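Local structure of SAM-dependent methyltransferase (Exiguobacterium sibiricum 255-15, 3D2L) at residues 60-71 and 83-91. The protein probably transfers a methyl group from S-adenosylmethionine to an acceptor substrate. Numbering follows the deposited sequence.
Sequences VDLSEEMLEIAQ and FWVQDMREL
With CG turned to the side opposite its carbonyl carbon (chi1 -66°), the Phe83 side chain turns a ring face to Ala70, whose CB sits over the ring centre, 3.6 Å from the centroid, in a CH-pi contact. Leu67 takes nearly the same first torsion (chi1 -63°), and its two methyls part: CD2 reaches Phe83 CD1 obliquely at 4.0 Å, while CD1 packs against Val85 CG2 and the Trp84 carbonyl. An alanine in place of Phe83 would probably leave Ala70 CB without the ring face it rests on and open a gap between strand and helix. At the ring edge a water accepts from Phe83 N and donates to Gln71 OE1, joining strand to helix. These elements form the beta-alpha-beta unit of a Rossmann-like methyltransferase domain, in which helix 64-76 makes the crossover from strand 56-61 to the edge strand 82-85. The two strands run parallel: Asp61 N donates to Trp84 O at 3.3 Å, and Gln86 N reaches Asp61 O at 3.1 Å. On the sheet face of Val60 and Trp84, Val60 CG1 touches Gln86 CB at 3.5 Å and Leu91 CD2 at 3.9 Å. Past the strand ends, Leu62 lies alongside Asp87, CD2 against its CB, while Asp87 OD1 accepts from Arg89 N in an Asx turn and its carboxylate forms a salt bridge with Arg89 NH1.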
ATOM      1  N   VAL A  60       1.016  -8.450   6.008  1.00 28.65           N
ATOM      2  CA  VAL A  60       2.201  -9.001   5.382  1.00 31.91           C
ATOM      3  C   VAL A  60       3.022  -7.882   4.740  1.00 31.89           C
ATOM      4  O   VAL A  60       2.471  -6.983   4.122  1.00 31.83           O
ATOM      5  CB  VAL A  60       1.781 -10.013   4.285  1.00 35.37           C
ATOM      6  CG1 VAL A  60       2.908 -10.313   3.375  1.00 39.45           C
ATOM      7  CG2 VAL A  60       1.213 -11.302   4.911  1.00 35.40           C
ATOM      8  N   ASP A  61       4.340  -7.914   4.940  1.00 34.63           N
ATOM      9  CA  ASP A  61       5.264  -6.957   4.308  1.00 36.18           C
ATOM     10  C   ASP A  61       6.654  -7.607   4.158  1.00 34.45           C
ATOM     11  O   ASP A  61       6.985  -8.562   4.861  1.00 31.43           O
ATOM     12  CB  ASP A  61       5.367  -5.719   5.168  1.00 35.97           C
ATOM     13  CG  ASP A  61       5.921  -4.540   4.426  1.00 40.29           C
ATOM     14  OD1 ASP A  61       5.162  -3.911   3.660  1.00 42.00           O
ATOM     15  OD2 ASP A  61       7.084  -4.183   4.659  1.00 37.07           O
ATOM     16  N   LEU A  62       7.482  -7.096   3.254  1.00 35.29           N
ATOM     17  CA  LEU A  62       8.841  -7.617   3.115  1.00 35.94           C
ATOM     18  C   LEU A  62       9.788  -7.075   4.191  1.00 35.83           C
ATOM     19  O   LEU A  62      10.848  -7.638   4.384  1.00 35.91           O
ATOM     20  CB  LEU A  62       9.441  -7.349   1.715  1.00 37.53           C
ATOM     21  CG  LEU A  62       9.288  -8.428   0.645  1.00 40.92           C
ATOM     22  CD1 LEU A  62       9.770  -7.911  -0.708  1.00 38.65           C
ATOM     23  CD2 LEU A  62      10.047  -9.718   1.032  1.00 43.05           C
ATOM     24  N   SER A  63       9.397  -6.034   4.927  1.00 34.83           N
ATOM     25  CA  SER A  63      10.280  -5.399   5.920  1.00 34.52           C
ATOM     26  C   SER A  63      10.080  -5.831   7.363  1.00 33.50           C
ATOM     27  O   SER A  63       9.092  -5.480   7.990  1.00 33.89           O
ATOM     28  CB  SER A  63      10.104  -3.882   5.880  1.00 36.69           C
ATOM     29  OG  SER A  63      10.973  -3.237   6.803  1.00 37.63           O
ATOM     30  N   GLU A  64      11.048  -6.555   7.902  1.00 33.87           N
ATOM     31  CA  GLU A  64      11.001  -7.025   9.286  1.00 34.09           C
ATOM     32  C   GLU A  64      10.886  -5.877  10.255  1.00 33.33           C
ATOM     33  O   GLU A  64      10.150  -5.955  11.232  1.00 34.14           O
ATOM     34  CB  GLU A  64      12.264  -7.848   9.628  1.00 35.00           C
ATOM     35  CG  GLU A  64      12.433  -9.142   8.821  1.00 42.35           C
ATOM     36  CD  GLU A  64      13.139  -9.001   7.445  1.00 59.34           C
ATOM     37  OE1 GLU A  64      13.241  -7.856   6.886  1.00 54.37           O
ATOM     38  OE2 GLU A  64      13.585 -10.076   6.930  1.00 58.55           O
ATOM     39  N   GLU A  65      11.600  -4.793   9.946  1.00 34.97           N
ATOM     40  CA  GLU A  65      11.667  -3.600  10.790  1.00 37.12           C
ATOM     41  C   GLU A  65      10.315  -2.887  10.888  1.00 35.54           C
ATOM     42  O   GLU A  65       9.876  -2.456  11.952  1.00 34.15           O
ATOM     43  CB  GLU A  65      12.741  -2.647  10.230  1.00 40.18           C
ATOM     44  CG  GLU A  65      14.201  -3.196  10.362  1.00 47.56           C
ATOM     45  CD  GLU A  65      14.669  -4.192   9.259  1.00 51.60           C
ATOM     46  OE1 GLU A  65      13.953  -4.500   8.271  1.00 45.20           O
ATOM     47  OE2 GLU A  65      15.811  -4.666   9.386  1.00 59.55           O
HETATM   48  N   MSE A  66       9.635  -2.789   9.761  1.00 36.56           N
HETATM   49  CA  MSE A  66       8.336  -2.186   9.754  1.00 36.45           C
HETATM   50  C   MSE A  66       7.332  -3.064  10.502  1.00 32.43           C
HETATM   51  O   MSE A  66       6.503  -2.543  11.292  1.00 32.93           O
HETATM   52  CB  MSE A  66       7.917  -1.866   8.309  1.00 33.48           C
HETATM   53  CG  MSE A  66       8.810  -0.807   7.705  1.00 40.83           C
HETATM   54 SE   MSE A  66       8.088  -0.145   6.068  0.75 51.79          SE
HETATM   55  CE  MSE A  66       8.114  -1.566   4.941  1.00 47.24           C
ATOM     56  N   LEU A  67       7.408  -4.389  10.297  1.00 31.62           N
ATOM     57  CA  LEU A  67       6.491  -5.340  10.979  1.00 31.53           C
ATOM     58  C   LEU A  67       6.698  -5.383  12.477  1.00 30.08           C
ATOM     59  O   LEU A  67       5.755  -5.623  13.226  1.00 30.25           O
ATOM     60  CB  LEU A  67       6.539  -6.740  10.345  1.00 32.91           C
ATOM     61  CG  LEU A  67       6.079  -6.792   8.896  1.00 32.57           C
ATOM     62  CD1 LEU A  67       6.003  -8.267   8.412  1.00 31.54           C
ATOM     63  CD2 LEU A  67       4.751  -6.081   8.672  1.00 34.42           C
ATOM     64  N   GLU A  68       7.918  -5.104  12.930  1.00 32.04           N
ATOM     65  CA  GLU A  68       8.205  -5.014  14.354  1.00 31.35           C
ATOM     66  C   GLU A  68       7.444  -3.858  14.995  1.00 30.86           C
ATOM     67  O   GLU A  68       6.882  -3.998  16.073  1.00 31.03           O
ATOM     68  CB  GLU A  68       9.697  -4.845  14.591  1.00 31.47           C
ATOM     69  CG  GLU A  68      10.475  -6.130  14.370  1.00 37.43           C
ATOM     70  CD  GLU A  68      12.000  -5.926  14.373  1.00 38.86           C
ATOM     71  OE1 GLU A  68      12.476  -4.894  14.891  1.00 49.64           O
ATOM     72  OE2 GLU A  68      12.708  -6.821  13.856  1.00 51.37           O
ATOM     73  N   ILE A  69       7.435  -2.710  14.319  1.00 32.92           N
ATOM     74  CA  ILE A  69       6.689  -1.539  14.796  1.00 31.23           C
ATOM     75  C   ILE A  69       5.189  -1.835  14.733  1.00 29.47           C
ATOM     76  O   ILE A  69       4.473  -1.555  15.671  1.00 30.28           O
ATOM     77  CB  ILE A  69       6.996  -0.308  13.959  1.00 35.05           C
ATOM     78  CG1 ILE A  69       8.500   0.032  13.984  1.00 35.05           C
ATOM     79  CG2 ILE A  69       6.189   0.870  14.453  1.00 38.20           C
ATOM     80  CD1 ILE A  69       9.072   0.214  15.296  1.00 43.85           C
ATOM     81  N   ALA A  70       4.729  -2.412  13.626  1.00 28.04           N
ATOM     82  CA  ALA A  70       3.326  -2.836  13.450  1.00 29.95           C
ATOM     83  C   ALA A  70       2.868  -3.674  14.650  1.00 29.90           C
ATOM     84  O   ALA A  70       1.831  -3.385  15.307  1.00 29.18           O
ATOM     85  CB  ALA A  70       3.150  -3.599  12.125  1.00 27.70           C
ATOM     86  N   GLN A  71       3.669  -4.674  14.983  1.00 30.23           N
ATOM     87  CA  GLN A  71       3.344  -5.570  16.103  1.00 29.94           C
ATOM     88  C   GLN A  71       3.314  -4.872  17.444  1.00 29.48           C
ATOM     89  O   GLN A  71       2.412  -5.087  18.241  1.00 27.58           O
ATOM     90  CB  GLN A  71       4.338  -6.722  16.145  1.00 33.97           C
ATOM     91  CG  GLN A  71       4.151  -7.667  17.304  1.00 31.32           C
ATOM     92  CD  GLN A  71       5.182  -8.744  17.286  1.00 31.80           C
ATOM     93  OE1 GLN A  71       5.509  -9.269  16.213  1.00 35.28           O
ATOM     94  NE2 GLN A  71       5.733  -9.078  18.462  1.00 26.76           N
ATOM     95  N   PHE A  83       1.317 -10.414  11.901  1.00 27.53           N
ATOM     96  CA  PHE A  83       2.141  -9.813  10.881  1.00 26.32           C
ATOM     97  C   PHE A  83       3.234 -10.844  10.504  1.00 27.06           C
ATOM     98  O   PHE A  83       3.960 -11.415  11.373  1.00 25.21           O
ATOM     99  CB  PHE A  83       2.759  -8.491  11.374  1.00 26.79           C
ATOM    100  CG  PHE A  83       1.750  -7.371  11.628  1.00 23.14           C
ATOM    101  CD1 PHE A  83       1.263  -6.601  10.583  1.00 26.98           C
ATOM    102  CD2 PHE A  83       1.305  -7.081  12.934  1.00 25.69           C
ATOM    103  CE1 PHE A  83       0.381  -5.579  10.803  1.00 30.36           C
ATOM    104  CE2 PHE A  83       0.431  -6.088  13.165  1.00 30.73           C
ATOM    105  CZ  PHE A  83      -0.057  -5.314  12.083  1.00 27.69           C
ATOM    106  N   TRP A  84       3.353 -11.105   9.214  1.00 26.58           N
ATOM    107  CA  TRP A  84       4.316 -12.047   8.704  1.00 27.06           C
ATOM    108  C   TRP A  84       5.136 -11.409   7.606  1.00 30.25           C
ATOM    109  O   TRP A  84       4.618 -10.530   6.896  1.00 31.44           O
ATOM    110  CB  TRP A  84       3.618 -13.284   8.144  1.00 28.92           C
ATOM    111  CG  TRP A  84       2.735 -14.027   9.127  1.00 31.07           C
ATOM    112  CD1 TRP A  84       1.375 -14.113   9.104  1.00 34.41           C
ATOM    113  CD2 TRP A  84       3.165 -14.795  10.271  1.00 30.25           C
ATOM    114  NE1 TRP A  84       0.936 -14.901  10.140  1.00 31.06           N
ATOM    115  CE2 TRP A  84       2.011 -15.313  10.882  1.00 31.64           C
ATOM    116  CE3 TRP A  84       4.415 -15.051  10.859  1.00 31.83           C
ATOM    117  CZ2 TRP A  84       2.065 -16.097  12.038  1.00 33.84           C
ATOM    118  CZ3 TRP A  84       4.471 -15.838  11.994  1.00 33.84           C
ATOM    119  CH2 TRP A  84       3.298 -16.349  12.577  1.00 29.82           C
ATOM    120  N   VAL A  85       6.409 -11.822   7.509  1.00 28.57           N
ATOM    121  CA  VAL A  85       7.347 -11.296   6.494  1.00 31.76           C
ATOM    122  C   VAL A  85       7.163 -12.136   5.249  1.00 31.86           C
ATOM    123  O   VAL A  85       7.438 -13.324   5.256  1.00 31.66           O
ATOM    124  CB  VAL A  85       8.810 -11.360   6.958  1.00 34.74           C
ATOM    125  CG1 VAL A  85       9.790 -10.932   5.834  1.00 31.70           C
ATOM    126  CG2 VAL A  85       8.991 -10.511   8.231  1.00 26.10           C
ATOM    127  N   GLN A  86       6.637 -11.528   4.196  1.00 34.69           N
ATOM    128  CA  GLN A  86       6.412 -12.227   2.943  1.00 36.78           C
ATOM    129  C   GLN A  86       6.386 -11.217   1.824  1.00 37.14           C
ATOM    130  O   GLN A  86       6.003 -10.087   2.012  1.00 32.80           O
ATOM    131  CB  GLN A  86       5.063 -12.968   2.904  1.00 38.84           C
ATOM    132  CG  GLN A  86       4.803 -14.030   3.943  1.00 45.71           C
ATOM    133  CD  GLN A  86       3.500 -14.798   3.684  1.00 41.18           C
ATOM    134  OE1 GLN A  86       2.966 -14.790   2.581  1.00 41.50           O
ATOM    135  NE2 GLN A  86       2.995 -15.466   4.717  1.00 52.85           N
ATOM    136  N   ASP A  87       6.768 -11.673   0.653  1.00 35.05           N
ATOM    137  CA  ASP A  87       6.770 -10.886  -0.571  1.00 36.70           C
ATOM    138  C   ASP A  87       5.350 -11.025  -1.170  1.00 37.35           C
ATOM    139  O   ASP A  87       4.855 -12.155  -1.247  1.00 33.66           O
ATOM    140  CB  ASP A  87       7.827 -11.525  -1.468  1.00 38.62           C
ATOM    141  CG  ASP A  87       8.083 -10.766  -2.736  1.00 47.25           C
ATOM    142  OD1 ASP A  87       7.160 -10.113  -3.274  1.00 41.71           O
ATOM    143  OD2 ASP A  87       9.232 -10.867  -3.218  1.00 53.96           O
HETATM  144  N   MSE A  88       4.714  -9.911  -1.593  1.00 36.63           N
HETATM  145  CA  MSE A  88       3.333  -9.940  -2.179  1.00 35.06           C
HETATM  146  C   MSE A  88       3.261 -10.764  -3.435  1.00 32.30           C
HETATM  147  O   MSE A  88       2.209 -11.268  -3.770  1.00 33.99           O
HETATM  148  CB  MSE A  88       2.746  -8.544  -2.473  1.00 34.03           C
HETATM  149  CG  MSE A  88       3.555  -7.683  -3.405  1.00 33.54           C
HETATM  150 SE   MSE A  88       2.577  -6.071  -3.759  0.75 35.73          SE
HETATM  151  CE  MSE A  88       2.711  -5.198  -1.874  1.00 33.06           C
ATOM    152  N   ARG A  89       4.365 -10.910  -4.158  1.00 30.28           N
ATOM    153  CA  ARG A  89       4.271 -11.827  -5.295  1.00 30.90           C
ATOM    154  C   ARG A  89       4.271 -13.298  -5.000  1.00 32.58           C
ATOM    155  O   ARG A  89       4.120 -14.085  -5.931  1.00 30.85           O
ATOM    156  CB  ARG A  89       5.297 -11.650  -6.365  1.00 33.30           C
ATOM    157  CG  ARG A  89       6.488 -11.114  -6.077  1.00 35.47           C
ATOM    158  CD  ARG A  89       6.572  -9.766  -6.722  1.00 38.27           C
ATOM    159  NE  ARG A  89       7.902  -9.774  -7.283  1.00 48.37           N
ATOM    160  CZ  ARG A  89       9.014  -9.360  -6.689  1.00 53.37           C
ATOM    161  NH1 ARG A  89       8.979  -8.811  -5.486  1.00 61.66           N
ATOM    162  NH2 ARG A  89      10.178  -9.478  -7.356  1.00 48.58           N
ATOM    163  N   GLU A  90       4.476 -13.676  -3.752  1.00 35.75           N
ATOM    164  CA  GLU A  90       4.493 -15.075  -3.387  1.00 40.62           C
ATOM    165  C   GLU A  90       3.821 -15.265  -2.062  1.00 40.35           C
ATOM    166  O   GLU A  90       4.369 -15.901  -1.171  1.00 42.37           O
ATOM    167  CB  GLU A  90       5.943 -15.619  -3.396  1.00 39.90           C
ATOM    168  CG  GLU A  90       6.922 -14.735  -2.664  1.00 46.17           C
ATOM    169  CD  GLU A  90       8.375 -15.232  -2.680  1.00 49.43           C
ATOM    170  OE1 GLU A  90       8.836 -15.739  -3.732  1.00 56.71           O
ATOM    171  OE2 GLU A  90       9.068 -15.055  -1.639  1.00 54.65           O
ATOM    172  N   LEU A  91       2.611 -14.723  -1.919  1.00 41.25           N
ATOM    173  CA  LEU A  91       1.879 -14.875  -0.665  1.00 42.19           C
ATOM    174  C   LEU A  91       1.567 -16.308  -0.379  1.00 45.37           C
ATOM    175  O   LEU A  91       1.270 -17.088  -1.281  1.00 44.96           O
ATOM    176  CB  LEU A  91       0.532 -14.182  -0.673  1.00 42.75           C
ATOM    177  CG  LEU A  91       0.519 -12.696  -0.845  1.00 46.22           C
ATOM    178  CD1 LEU A  91      -0.951 -12.298  -0.858  1.00 45.50           C
ATOM    179  CD2 LEU A  91       1.318 -12.078   0.315  1.00 50.19           C
TER
HETATM  180  O   HOH W   1       2.763  -9.942  14.635  1.00 22.73           O